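Local atomic coordinates of NS3-like protein (Alongshan virus, PDB entry 6M40), a protein that probably hydrolyses ATP and other ribonucleoside triphosphates to drive RNA unwinding, as the helicase part of a longer flavivirus-like polypeptide. Residues A[42-46]-A[142-146]; A[48-54]-A[87-93]; A[269-273]-A[284-288]; A[226-231]-A[251-255]; A[354-358]-A[403-407]. One frame throughout, in Å; residues are numbered along the deposited sequence.

Interaction 1: residues A[42-46]-A[142-146]; sequences LMTWS and KAACI
Leu42, Trp45 and Ser46, in the turn that leads from helix 31-42 to strand 48-53, pack on residues 142-146 as these enter strand 145-149 of the parallel sheet in the P-loop NTPase domain. Apolar contacts between side chains form one group. The two methyls of Leu42 divide the work: CD2 meets CB of Ala144 at 3.9 Å, while CD1 lies 4.1 Å from CD1 of Ile146, the two side chains meeting at a slant. The CB of Ala144 also receives the outer ring of Trp45, whose CZ2 comes to 4.2 Å, so one methyl touches both the leucine and the indole.

Contacts of side chains with the backbone make the second group. With chi1 near 44°, Trp45 brings its indole alongside the backbone of 142-144, and NE1 comes within 4.0 Å of both Ala143 CA and Ala144 N. That amide is already hydrogen-bonded to Ser112 of strand 111-116, the strand that separates 145-149 from 48-53 in the sheet. Ser112 and Val114 also touch Leu42, so the turn rests on two neighbouring strands at once. Trp45 and Lys142 are the exposed residues here; the carbonyl O of Lys142 lies 3.6 Å from CD1 of Trp45 and equally close to CB of Ser46.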
# COMPACT_ATOMS: atom_id res chain seq x y z
N LEU A 42 -18.96 1.21 17.94
CA LEU A 42 -18.84 2.62 17.60
C LEU A 42 -20.17 3.28 17.27
O LEU A 42 -20.23 4.51 17.19
CB LEU A 42 -17.88 2.81 16.42
CG LEU A 42 -16.38 2.57 16.67
CD1 LEU A 42 -15.57 2.78 15.38
CD2 LEU A 42 -15.83 3.45 17.79
N MSE A 43 -21.24 2.50 17.09
CA MSE A 43 -22.58 3.07 16.93
C MSE A 43 -23.14 3.46 18.30
O MSE A 43 -24.30 3.86 18.43
CB MSE A 43 -23.50 2.08 16.22
CG MSE A 43 -23.11 1.85 14.76
SE MSE A 43 -23.06 3.48 13.68
CE MSE A 43 -24.97 3.84 13.55
N THR A 44 -22.29 3.34 19.32
CA THR A 44 -22.65 3.81 20.66
C THR A 44 -22.91 5.31 20.66
O THR A 44 -23.96 5.76 21.13
CB THR A 44 -21.52 3.47 21.64
OG1 THR A 44 -21.45 2.06 21.84
CG2 THR A 44 -21.75 4.17 22.98
N TRP A 45 -21.97 6.09 20.12
CA TRP A 45 -21.96 7.54 20.25
C TRP A 45 -21.98 8.29 18.93
O TRP A 45 -22.26 9.49 18.94
CB TRP A 45 -20.71 8.00 21.04
CG TRP A 45 -19.44 7.29 20.62
CD1 TRP A 45 -18.87 7.30 19.38
CD2 TRP A 45 -18.59 6.47 21.44
NE1 TRP A 45 -17.72 6.54 19.37
CE2 TRP A 45 -17.53 6.02 20.62
CE3 TRP A 45 -18.63 6.08 22.78
CZ2 TRP A 45 -16.52 5.19 21.11
CZ3 TRP A 45 -17.62 5.25 23.26
CH2 TRP A 45 -16.58 4.82 22.42
N SER A 46 -21.70 7.64 17.80
CA SER A 46 -21.63 8.31 16.52
C SER A 46 -22.70 7.76 15.58
O SER A 46 -23.27 6.69 15.81
CB SER A 46 -20.23 8.16 15.89
OG SER A 46 -20.08 6.90 15.27
N LYS A 142 -17.16 13.51 19.12
CA LYS A 142 -17.97 12.39 19.60
C LYS A 142 -17.85 11.23 18.62
O LYS A 142 -18.83 10.66 18.15
CB LYS A 142 -19.41 12.83 19.80
CG LYS A 142 -19.62 13.57 21.11
CD LYS A 142 -20.82 14.49 21.09
CE LYS A 142 -20.59 15.73 21.93
NZ LYS A 142 -21.38 16.89 21.42
N ALA A 143 -16.60 10.87 18.32
CA ALA A 143 -16.30 9.77 17.41
C ALA A 143 -14.90 9.27 17.73
O ALA A 143 -14.10 9.96 18.37
CB ALA A 143 -16.40 10.21 15.95
N ALA A 144 -14.60 8.05 17.29
CA ALA A 144 -13.31 7.43 17.50
C ALA A 144 -12.81 6.83 16.19
O ALA A 144 -13.56 6.72 15.21
CB ALA A 144 -13.39 6.34 18.58
N CYS A 145 -11.53 6.45 16.17
CA CYS A 145 -10.92 5.73 15.06
C CYS A 145 -10.37 4.41 15.58
O CYS A 145 -9.95 4.30 16.73
CB CYS A 145 -9.80 6.56 14.40
SG CYS A 145 -8.87 5.72 13.09
N ILE A 146 -10.35 3.41 14.71
CA ILE A 146 -9.72 2.13 15.00
C ILE A 146 -8.73 1.85 13.87
O ILE A 146 -9.13 1.57 12.74
CB ILE A 146 -10.73 1.00 15.14
CG1 ILE A 146 -11.60 1.24 16.38
CG2 ILE A 146 -10.02 -0.35 15.26
CD1 ILE A 146 -12.65 0.20 16.61

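Interaction 2: residues A[48-54]-A[87-93]; sequences RVYVAGP and RVVVTTH
Strands 48-53 and 88-92 are neighbours in the six-stranded parallel sheet of the DEAD domain, with Val49 facing Val88, Tyr50 facing Val89 and Val51 facing Val90. Their short axes run 4.4 Å apart and diverge by 23°. Six backbone hydrogen bonds join them, starting with Val49 N to Arg87 O at 3.2 Å. Val49, Val51 and Gly53 use both N and O, reaching in turn to Arg87, Val89, Thr91 and His93, as parallel pairing requires.

On one face of the sheet Tyr50 and Val89 lie side by side, and ring carbon CD2 of Tyr50 approaches CB of Val89 at 3.6 Å; the phenol goes on to bond Tyr99 of helix 93-102. On the other face CG1 of Val90 sits 3.5 Å from CB of Val51, beneath helix 56-64.

At the C-terminal ends the chains change character. His93, the first residue of its helix, lays one ring face over Gly53, whose CA makes a CH-pi contact 4.1 Å from the ring centroid, and Pro54 CD lies 3.8 Å from CE1 of His93. Thr92 caps that helix through Thr95 N. The Gly-Pro and Thr-His sequences here probably correspond to motifs Ia and Ib of NS3 helicases, loops that in relatives contact RNA, at the C-terminal ends of the strands of a RecA-like sheet.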
# COMPACT_ATOMS: atom_id res chain seq x y z
N ARG A 48 -22.50 7.73 11.82
CA ARG A 48 -22.00 6.99 10.67
C ARG A 48 -20.61 6.47 10.99
O ARG A 48 -19.88 7.06 11.79
CB ARG A 48 -21.93 7.85 9.40
CG ARG A 48 -23.23 8.50 8.98
CD ARG A 48 -23.16 8.95 7.53
NE ARG A 48 -24.46 9.38 7.03
CZ ARG A 48 -24.73 9.65 5.75
NH1 ARG A 48 -23.78 9.54 4.83
NH2 ARG A 48 -25.95 10.03 5.40
N VAL A 49 -20.23 5.37 10.34
CA VAL A 49 -18.88 4.83 10.47
C VAL A 49 -18.36 4.45 9.09
O VAL A 49 -19.00 3.67 8.37
CB VAL A 49 -18.81 3.61 11.41
CG1 VAL A 49 -17.46 2.92 11.25
CG2 VAL A 49 -19.03 4.04 12.85
N TYR A 50 -17.20 4.97 8.74
CA TYR A 50 -16.58 4.73 7.45
C TYR A 50 -15.52 3.65 7.60
O TYR A 50 -14.73 3.69 8.55
CB TYR A 50 -15.98 6.02 6.88
CG TYR A 50 -17.04 6.94 6.33
CD1 TYR A 50 -17.78 7.78 7.16
CD2 TYR A 50 -17.30 6.97 4.97
CE1 TYR A 50 -18.76 8.62 6.64
CE2 TYR A 50 -18.27 7.81 4.44
CZ TYR A 50 -18.99 8.63 5.28
OH TYR A 50 -19.95 9.45 4.74
N VAL A 51 -15.52 2.69 6.69
CA VAL A 51 -14.57 1.58 6.72
C VAL A 51 -13.77 1.63 5.43
O VAL A 51 -14.35 1.71 4.34
CB VAL A 51 -15.28 0.23 6.88
CG1 VAL A 51 -14.25 -0.89 6.98
CG2 VAL A 51 -16.18 0.24 8.12
N ALA A 52 -12.44 1.56 5.54
CA ALA A 52 -11.60 1.73 4.37
C ALA A 52 -10.41 0.78 4.43
O ALA A 52 -9.85 0.50 5.50
CB ALA A 52 -11.10 3.16 4.22
N GLY A 53 -10.01 0.31 3.26
CA GLY A 53 -8.86 -0.54 3.11
C GLY A 53 -8.13 -0.23 1.83
O GLY A 53 -8.68 0.33 0.88
N PRO A 54 -6.88 -0.61 1.77
CA PRO A 54 -6.01 -0.14 0.69
C PRO A 54 -6.56 -0.40 -0.71
O PRO A 54 -6.92 0.54 -1.42
CB PRO A 54 -4.70 -0.90 0.94
CG PRO A 54 -5.11 -2.12 1.73
CD PRO A 54 -6.26 -1.69 2.57
N ARG A 87 -25.51 4.54 6.64
CA ARG A 87 -25.01 4.65 8.00
C ARG A 87 -23.67 3.96 8.24
O ARG A 87 -23.03 4.24 9.26
CB ARG A 87 -26.02 4.08 9.01
CG ARG A 87 -26.94 5.12 9.63
CD ARG A 87 -27.38 4.73 11.04
NE ARG A 87 -28.21 3.53 11.06
CZ ARG A 87 -29.50 3.50 10.76
NH1 ARG A 87 -30.12 4.61 10.39
NH2 ARG A 87 -30.18 2.36 10.82
N VAL A 88 -23.22 3.07 7.36
CA VAL A 88 -21.89 2.46 7.45
C VAL A 88 -21.39 2.33 6.02
O VAL A 88 -21.95 1.55 5.24
CB VAL A 88 -21.90 1.09 8.15
CG1 VAL A 88 -20.69 0.27 7.72
CG2 VAL A 88 -21.93 1.25 9.66
N VAL A 89 -20.35 3.08 5.67
CA VAL A 89 -19.79 3.06 4.33
C VAL A 89 -18.47 2.31 4.36
O VAL A 89 -17.66 2.50 5.27
CB VAL A 89 -19.59 4.50 3.79
CG1 VAL A 89 -19.11 4.47 2.34
CG2 VAL A 89 -20.87 5.30 3.93
N VAL A 90 -18.26 1.44 3.38
CA VAL A 90 -16.97 0.80 3.18
C VAL A 90 -16.45 1.24 1.82
O VAL A 90 -17.20 1.29 0.84
CB VAL A 90 -17.05 -0.74 3.26
CG1 VAL A 90 -17.53 -1.18 4.62
CG2 VAL A 90 -17.93 -1.29 2.16
N THR A 91 -15.16 1.54 1.76
CA THR A 91 -14.52 1.99 0.54
C THR A 91 -13.03 1.72 0.68
O THR A 91 -12.62 0.92 1.53
CB THR A 91 -14.87 3.47 0.28
OG1 THR A 91 -14.03 4.01 -0.74
CG2 THR A 91 -14.75 4.30 1.55
N THR A 92 -12.22 2.34 -0.17
CA THR A 92 -10.77 2.22 -0.08
C THR A 92 -10.19 3.47 0.58
O THR A 92 -10.87 4.49 0.74
CB THR A 92 -10.17 2.03 -1.48
OG1 THR A 92 -10.20 3.28 -2.18
CG2 THR A 92 -10.98 1.01 -2.25
N HIS A 93 -8.92 3.37 0.98
CA HIS A 93 -8.22 4.53 1.50
C HIS A 93 -8.34 5.70 0.54
O HIS A 93 -8.86 6.77 0.89
CB HIS A 93 -6.74 4.21 1.73
CG HIS A 93 -6.49 3.26 2.87
ND1 HIS A 93 -5.39 2.45 2.92
CD2 HIS A 93 -7.20 3.02 4.00
CE1 HIS A 93 -5.42 1.74 4.04
NE2 HIS A 93 -6.50 2.07 4.71

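Interaction 3: residues A[269-273]-A[284-288]; sequences CQQYH and VITPS
His273 and Thr286 meet at about a right angle on one face of the antiparallel hairpin formed by strands 264-276 and 281-287, consistent with the hairpin that domain 2 of flavivirus NS3 helicases extends toward domain 3. The threonine comes in at the edge of the imidazole, near its plane, with CB 3.4 Å from His273 ND1. OG1 lies beside the backbone N (chi1 -59°) and CG2 anti to it; CB leads, the two branches flanking it along the ring edge, with the methyl about equally far from ND1 and CE1.

On the reverse face, Tyr272 meets Ile285 edge-on: CG1 of Ile285 lies near the phenol plane, 4.4 Å from CD1 of Tyr272. The other branch of the isoleucine, CG2, is crossed at a slant by the extended chain of Gln270, whose OE1 is 3.9 Å away. Ile285 thus sits between a ring and an amide, on the more solvent-exposed side of the hairpin.

The backbone fixes these positions. Gln271 and Thr286 form a hydrogen-bonded pair with two reciprocal N-to-O bonds of 2.9 Å, each donor lying in the carbonyl plane. Val284 N reaches His273 O at 3.0 Å, whereas toward the Cys269 end Ser288 N to Cys269 O is a weak bond of 3.4 Å. The short axes are 140° apart, a marked twist away from exact antiparallel.

At this end Cys269 touches strand 306-311, its parallel neighbour in the mixed sheet, while Ser288 leads into helix 290-297, where Arg296 hydrogen-bonds the carbonyl of Gln270 and Thr293 touches both Cys269 and Ser288.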
# COMPACT_ATOMS: atom_id res chain seq x y z
N CYS A 269 13.07 -10.31 -1.39
CA CYS A 269 13.37 -9.36 -0.32
C CYS A 269 13.99 -8.08 -0.91
O CYS A 269 14.96 -7.53 -0.38
CB CYS A 269 14.25 -10.00 0.75
SG CYS A 269 13.32 -11.12 1.81
N GLN A 270 13.38 -7.59 -1.99
CA GLN A 270 13.87 -6.44 -2.73
C GLN A 270 12.70 -5.75 -3.43
O GLN A 270 11.77 -6.41 -3.89
CB GLN A 270 14.93 -6.85 -3.77
CG GLN A 270 16.18 -7.49 -3.19
CD GLN A 270 17.30 -7.64 -4.22
OE1 GLN A 270 17.06 -7.80 -5.41
NE2 GLN A 270 18.54 -7.57 -3.75
N GLN A 271 12.77 -4.41 -3.51
CA GLN A 271 11.70 -3.63 -4.12
C GLN A 271 12.27 -2.53 -5.01
O GLN A 271 13.43 -2.14 -4.87
CB GLN A 271 10.79 -3.01 -3.06
CG GLN A 271 9.50 -2.41 -3.61
CD GLN A 271 8.50 -2.15 -2.51
OE1 GLN A 271 8.60 -2.71 -1.42
NE2 GLN A 271 7.51 -1.31 -2.80
N TYR A 272 11.43 -2.02 -5.90
CA TYR A 272 11.80 -0.95 -6.83
C TYR A 272 11.15 0.35 -6.34
O TYR A 272 10.13 0.79 -6.86
CB TYR A 272 11.37 -1.31 -8.28
CG TYR A 272 11.77 -0.29 -9.32
CD1 TYR A 272 13.11 -0.09 -9.66
CD2 TYR A 272 10.81 0.46 -9.99
CE1 TYR A 272 13.47 0.83 -10.61
CE2 TYR A 272 11.17 1.39 -10.95
CZ TYR A 272 12.50 1.57 -11.26
OH TYR A 272 12.86 2.50 -12.22
N HIS A 273 11.77 0.96 -5.34
CA HIS A 273 11.39 2.29 -4.93
C HIS A 273 11.84 3.31 -5.96
O HIS A 273 12.76 3.08 -6.76
CB HIS A 273 12.02 2.69 -3.60
CG HIS A 273 11.59 1.86 -2.43
ND1 HIS A 273 12.30 0.75 -2.00
CD2 HIS A 273 10.56 2.01 -1.57
CE1 HIS A 273 11.70 0.24 -0.94
NE2 HIS A 273 10.64 0.98 -0.66
N VAL A 284 15.59 2.97 -7.88
CA VAL A 284 16.62 2.08 -7.36
C VAL A 284 15.98 0.84 -6.74
O VAL A 284 14.83 0.87 -6.29
CB VAL A 284 17.51 2.78 -6.30
CG1 VAL A 284 18.97 2.44 -6.52
CG2 VAL A 284 17.29 4.28 -6.31
N ILE A 285 16.75 -0.25 -6.71
CA ILE A 285 16.36 -1.47 -6.02
C ILE A 285 16.91 -1.41 -4.59
O ILE A 285 18.08 -1.06 -4.38
CB ILE A 285 16.87 -2.72 -6.76
CG1 ILE A 285 16.11 -2.89 -8.07
CG2 ILE A 285 16.72 -3.96 -5.90
CD1 ILE A 285 16.67 -3.98 -8.98
N THR A 286 16.06 -1.78 -3.63
CA THR A 286 16.32 -1.63 -2.21
C THR A 286 15.95 -2.91 -1.48
O THR A 286 15.06 -3.64 -1.92
CB THR A 286 15.48 -0.47 -1.62
OG1 THR A 286 15.81 0.75 -2.30
CG2 THR A 286 15.72 -0.30 -0.12
N PRO A 287 16.62 -3.22 -0.37
CA PRO A 287 16.07 -4.21 0.56
C PRO A 287 14.70 -3.76 1.05
O PRO A 287 14.57 -2.73 1.71
CB PRO A 287 17.10 -4.25 1.69
CG PRO A 287 17.76 -2.91 1.64
CD PRO A 287 17.84 -2.58 0.18
N SER A 288 13.68 -4.54 0.71
CA SER A 288 12.33 -4.22 1.14
C SER A 288 12.28 -3.94 2.64
O SER A 288 13.16 -4.38 3.40
CB SER A 288 11.36 -5.35 0.78
OG SER A 288 11.93 -6.62 1.06

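Interaction 4: residues A[226-231]-A[251-255]; sequences LSRKTY and TSISE
Arg228 starts with CG opposite its own amide N (chi1 -168°) and then turns sharply at chi2, 66°, and again at chi3, which folds the guanidinium back over Ile253. One face of the flat group receives the CG2 methyl of Ile253, 3.3 Å from NH1 of Arg228 and displaced toward the rim of the group. Tyr231, also trans about chi1 (-177°), brings the edge of its ring to the other end of the same isoleucine: CD2 of Tyr231 and CD1 of Ile253 are 3.8 Å apart.

Between these two the isoleucine lies against the backbone, its CD1 near Ser227 C and its CG1 near Arg228 N. A single hydrogen bond ties the loops together, Thr251 N to Leu226 O at 3.1 Å, nearly along the C=O axis. It extends the pairing of parallel strands 222-226 and 246-250 by one residue beyond the end of strand 246-250. Ser227 and Thr230 stiffen their turn by a hydroxyl pair, OG to OG1 at 2.9 Å.

The sequences Ser-Arg-Lys and Thr-Ser-Ile-Ser-Glu probably correspond to motifs IV and V of NS3 helicases, loops that in relatives face RNA and nucleotide. One apolar residue, Ile253, therefore couples the two: apart from the one backbone bond the loops are joined by dispersion contacts, the methyl lying on a guanidinium face and not on its N-H edge.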
# COMPACT_ATOMS: atom_id res chain seq x y z
N LEU A 226 2.39 -11.06 -12.90
CA LEU A 226 1.45 -10.07 -12.39
C LEU A 226 2.20 -8.79 -12.08
O LEU A 226 3.02 -8.75 -11.15
CB LEU A 226 0.72 -10.58 -11.14
CG LEU A 226 -0.51 -11.47 -11.36
CD1 LEU A 226 -1.05 -11.94 -10.02
CD2 LEU A 226 -1.57 -10.73 -12.15
N SER A 227 1.93 -7.74 -12.86
CA SER A 227 2.43 -6.41 -12.59
C SER A 227 1.26 -5.44 -12.74
O SER A 227 0.22 -5.78 -13.31
CB SER A 227 3.57 -6.01 -13.53
OG SER A 227 3.13 -5.96 -14.87
N ARG A 228 1.42 -4.23 -12.20
CA ARG A 228 0.42 -3.21 -12.45
C ARG A 228 0.19 -3.05 -13.95
O ARG A 228 -0.93 -2.81 -14.40
CB ARG A 228 0.83 -1.87 -11.84
CG ARG A 228 -0.30 -0.87 -11.83
CD ARG A 228 -1.39 -1.34 -10.90
NE ARG A 228 -1.48 -0.51 -9.70
CZ ARG A 228 -0.49 -0.34 -8.83
NH1 ARG A 228 0.68 -0.95 -9.02
NH2 ARG A 228 -0.66 0.43 -7.77
N LYS A 229 1.26 -3.19 -14.73
CA LYS A 229 1.19 -3.13 -16.18
C LYS A 229 0.34 -4.25 -16.77
O LYS A 229 -0.16 -4.10 -17.89
CB LYS A 229 2.60 -3.19 -16.76
CG LYS A 229 2.67 -3.59 -18.21
CD LYS A 229 4.09 -3.99 -18.59
CE LYS A 229 4.29 -3.95 -20.09
NZ LYS A 229 4.16 -2.56 -20.62
N THR A 230 0.18 -5.37 -16.06
CA THR A 230 -0.51 -6.53 -16.63
C THR A 230 -1.46 -7.19 -15.65
O THR A 230 -1.98 -8.28 -15.96
CB THR A 230 0.51 -7.56 -17.12
OG1 THR A 230 1.35 -7.95 -16.03
CG2 THR A 230 1.36 -6.98 -18.24
N TYR A 231 -1.72 -6.59 -14.49
CA TYR A 231 -2.55 -7.23 -13.48
C TYR A 231 -3.92 -7.61 -14.03
O TYR A 231 -4.42 -8.71 -13.77
CB TYR A 231 -2.68 -6.31 -12.27
CG TYR A 231 -3.45 -6.88 -11.11
CD1 TYR A 231 -4.84 -6.84 -11.07
CD2 TYR A 231 -2.79 -7.46 -10.03
CE1 TYR A 231 -5.54 -7.35 -10.01
CE2 TYR A 231 -3.48 -7.98 -8.96
CZ TYR A 231 -4.86 -7.93 -8.96
OH TYR A 231 -5.56 -8.44 -7.89
N THR A 251 5.08 -8.36 -8.86
CA THR A 251 5.59 -7.16 -8.20
C THR A 251 4.74 -6.97 -6.96
O THR A 251 4.04 -7.89 -6.55
CB THR A 251 5.52 -5.96 -9.13
OG1 THR A 251 4.16 -5.53 -9.28
CG2 THR A 251 6.08 -6.34 -10.51
N SER A 252 4.79 -5.79 -6.34
CA SER A 252 4.13 -5.67 -5.05
C SER A 252 2.63 -5.40 -5.15
O SER A 252 2.00 -5.21 -4.11
CB SER A 252 4.80 -4.58 -4.21
OG SER A 252 4.56 -4.80 -2.83
N ILE A 253 2.04 -5.39 -6.34
CA ILE A 253 0.59 -5.19 -6.40
C ILE A 253 -0.11 -6.31 -5.65
O ILE A 253 -1.06 -6.08 -4.89
CB ILE A 253 0.05 -5.10 -7.85
CG1 ILE A 253 1.12 -5.35 -8.92
CG2 ILE A 253 -0.70 -3.79 -8.06
CD1 ILE A 253 0.86 -6.61 -9.70
N SER A 254 0.35 -7.55 -5.86
CA SER A 254 -0.25 -8.71 -5.20
C SER A 254 -0.17 -8.61 -3.68
O SER A 254 -0.92 -9.30 -2.98
CB SER A 254 0.45 -9.98 -5.65
OG SER A 254 0.66 -9.99 -7.05
N GLU A 255 0.71 -7.76 -3.17
CA GLU A 255 0.94 -7.63 -1.75
C GLU A 255 -0.32 -7.30 -0.96
O GLU A 255 -0.56 -7.86 0.11
CB GLU A 255 2.00 -6.55 -1.49
CG GLU A 255 2.37 -6.38 -0.03
CD GLU A 255 2.59 -4.93 0.35
OE1 GLU A 255 2.40 -4.05 -0.52
OE2 GLU A 255 2.94 -4.66 1.52

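Interaction 5: residues A[354-358]-A[403-407]; sequences AMLRL and MRSYF
Leu358 and Phe407 form the apolar centre, their side chains crossing at about a right angle. The CD1 methyl of Leu358 stands over the middle of the Phe407 ring, a CH-pi contact 3.3 Å from the centroid. In Phe407, chi1 of -161° carries the ring toward Leu358 and chi2 of 76° turns its face to the methyl. The other methyl, CD2, touches CE of selenomethionine Met403 at 4.0 Å and CE2 of Tyr406 at 4.1 Å, so each methyl has its own partners. Ala354, one helical turn earlier, adds its CB at 3.9 Å from CE1 of Phe407.

Farther out, Tyr406 lies past Arg357, its CD2 near the arginine CB. The carbonyl of Met403 sits over one face of the tyrosine ring and accepts from both Tyr406 N and Phe407 N, which curls the chain from Met403 to Phe407. At the rim the extended Arg357 offers NH1 to Tyr406 O in a weak bond of 3.4 Å, the oxygen lying at the guanidinium edge.

Behind this core, helices 328-339 and 377-383 touch Leu358 and Phe407 respectively. The contact joins residues 354-358 and 403-407 within the helical C-terminal part, consistent with domain 3 of flavivirus NS3 helicases.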
# COMPACT_ATOMS: atom_id res chain seq x y z
N ALA A 354 14.24 18.41 -0.13
CA ALA A 354 13.33 18.49 -1.26
C ALA A 354 12.01 19.16 -0.87
O ALA A 354 11.38 19.81 -1.71
CB ALA A 354 13.09 17.09 -1.83
N MSE A 355 11.60 19.05 0.38
CA MSE A 355 10.39 19.73 0.83
C MSE A 355 10.57 21.25 0.91
O MSE A 355 9.61 21.97 1.15
CB MSE A 355 9.94 19.21 2.19
CG MSE A 355 9.41 17.80 2.19
SE MSE A 355 9.33 17.15 4.01
CE MSE A 355 7.91 18.34 4.67
N LEU A 356 11.80 21.71 0.71
CA LEU A 356 12.08 23.14 0.66
C LEU A 356 12.04 23.66 -0.77
O LEU A 356 11.50 24.74 -1.03
CB LEU A 356 13.44 23.44 1.27
CG LEU A 356 13.67 23.00 2.72
CD1 LEU A 356 15.03 23.46 3.17
CD2 LEU A 356 12.59 23.50 3.65
N ARG A 357 12.61 22.91 -1.72
CA ARG A 357 12.51 23.30 -3.12
C ARG A 357 11.08 23.20 -3.62
O ARG A 357 10.67 23.99 -4.48
CB ARG A 357 13.41 22.42 -3.98
CG ARG A 357 14.81 22.29 -3.42
CD ARG A 357 15.77 21.73 -4.45
NE ARG A 357 17.15 21.96 -4.04
CZ ARG A 357 18.20 21.81 -4.83
NH1 ARG A 357 18.04 21.42 -6.08
NH2 ARG A 357 19.41 22.05 -4.37
N LEU A 358 10.31 22.26 -3.10
CA LEU A 358 8.95 22.00 -3.54
C LEU A 358 8.02 22.24 -2.35
O LEU A 358 8.11 21.54 -1.34
CB LEU A 358 8.82 20.58 -4.07
CG LEU A 358 9.87 20.18 -5.11
CD1 LEU A 358 9.95 18.67 -5.22
CD2 LEU A 358 9.59 20.81 -6.44
N MSE A 403 10.56 23.68 -13.30
CA MSE A 403 10.71 22.77 -12.17
C MSE A 403 11.85 21.79 -12.41
O MSE A 403 12.48 21.32 -11.46
CB MSE A 403 9.42 22.01 -11.91
CG MSE A 403 8.33 22.83 -11.26
SE MSE A 403 6.77 21.72 -10.93
CE MSE A 403 7.65 20.33 -9.86
N ARG A 404 12.10 21.46 -13.67
CA ARG A 404 13.21 20.56 -13.98
C ARG A 404 14.56 21.22 -13.74
O ARG A 404 15.57 20.52 -13.64
CB ARG A 404 13.10 20.06 -15.42
CG ARG A 404 13.10 18.55 -15.54
CD ARG A 404 12.97 18.08 -16.98
NE ARG A 404 11.71 18.50 -17.59
CZ ARG A 404 11.58 19.57 -18.38
NH1 ARG A 404 12.62 20.34 -18.65
NH2 ARG A 404 10.39 19.87 -18.88
N SER A 405 14.60 22.55 -13.63
CA SER A 405 15.84 23.23 -13.28
C SER A 405 16.35 22.79 -11.91
O SER A 405 17.55 22.87 -11.66
CB SER A 405 15.65 24.75 -13.28
OG SER A 405 15.35 25.25 -14.57
N TYR A 406 15.46 22.36 -11.01
CA TYR A 406 15.91 22.00 -9.67
C TYR A 406 15.42 20.64 -9.20
O TYR A 406 16.17 19.95 -8.50
CB TYR A 406 15.50 23.07 -8.63
CG TYR A 406 14.11 23.67 -8.79
CD1 TYR A 406 13.86 24.62 -9.76
CD2 TYR A 406 13.06 23.30 -7.95
CE1 TYR A 406 12.62 25.18 -9.91
CE2 TYR A 406 11.80 23.85 -8.10
CZ TYR A 406 11.59 24.80 -9.08
OH TYR A 406 10.36 25.37 -9.26
N PHE A 407 14.21 20.23 -9.54
CA PHE A 407 13.71 18.91 -9.16
C PHE A 407 13.35 18.13 -10.41
O PHE A 407 12.37 18.45 -11.09
CB PHE A 407 12.51 19.00 -8.23
CG PHE A 407 12.24 17.74 -7.46
CD1 PHE A 407 13.03 17.42 -6.37
CD2 PHE A 407 11.21 16.89 -7.82
CE1 PHE A 407 12.80 16.27 -5.65
CE2 PHE A 407 10.96 15.74 -7.10
CZ PHE A 407 11.76 15.43 -6.01

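In the fold
From the N terminus, interaction 1 closes the widest loop, 42-46 to 142-146, and interaction 2 nests inside it. Both reach the same parallel sheet and touch where Met43 packs on Arg87 and Leu42 on Val49. The remaining contacts follow in series without crossing. Interaction 4 joins the ends of two parallel strands in the second, mixed sheet; interaction 3 then closes the short hairpin 264-276/281-287 of that sheet. Their nearest atoms are about 4 Å apart, and both border helix 290-297. Interaction 5, last in the chain, ties helix 349-357 to the chain around 403-407 in the helical part, its centre about 24 Å from that of interaction 3.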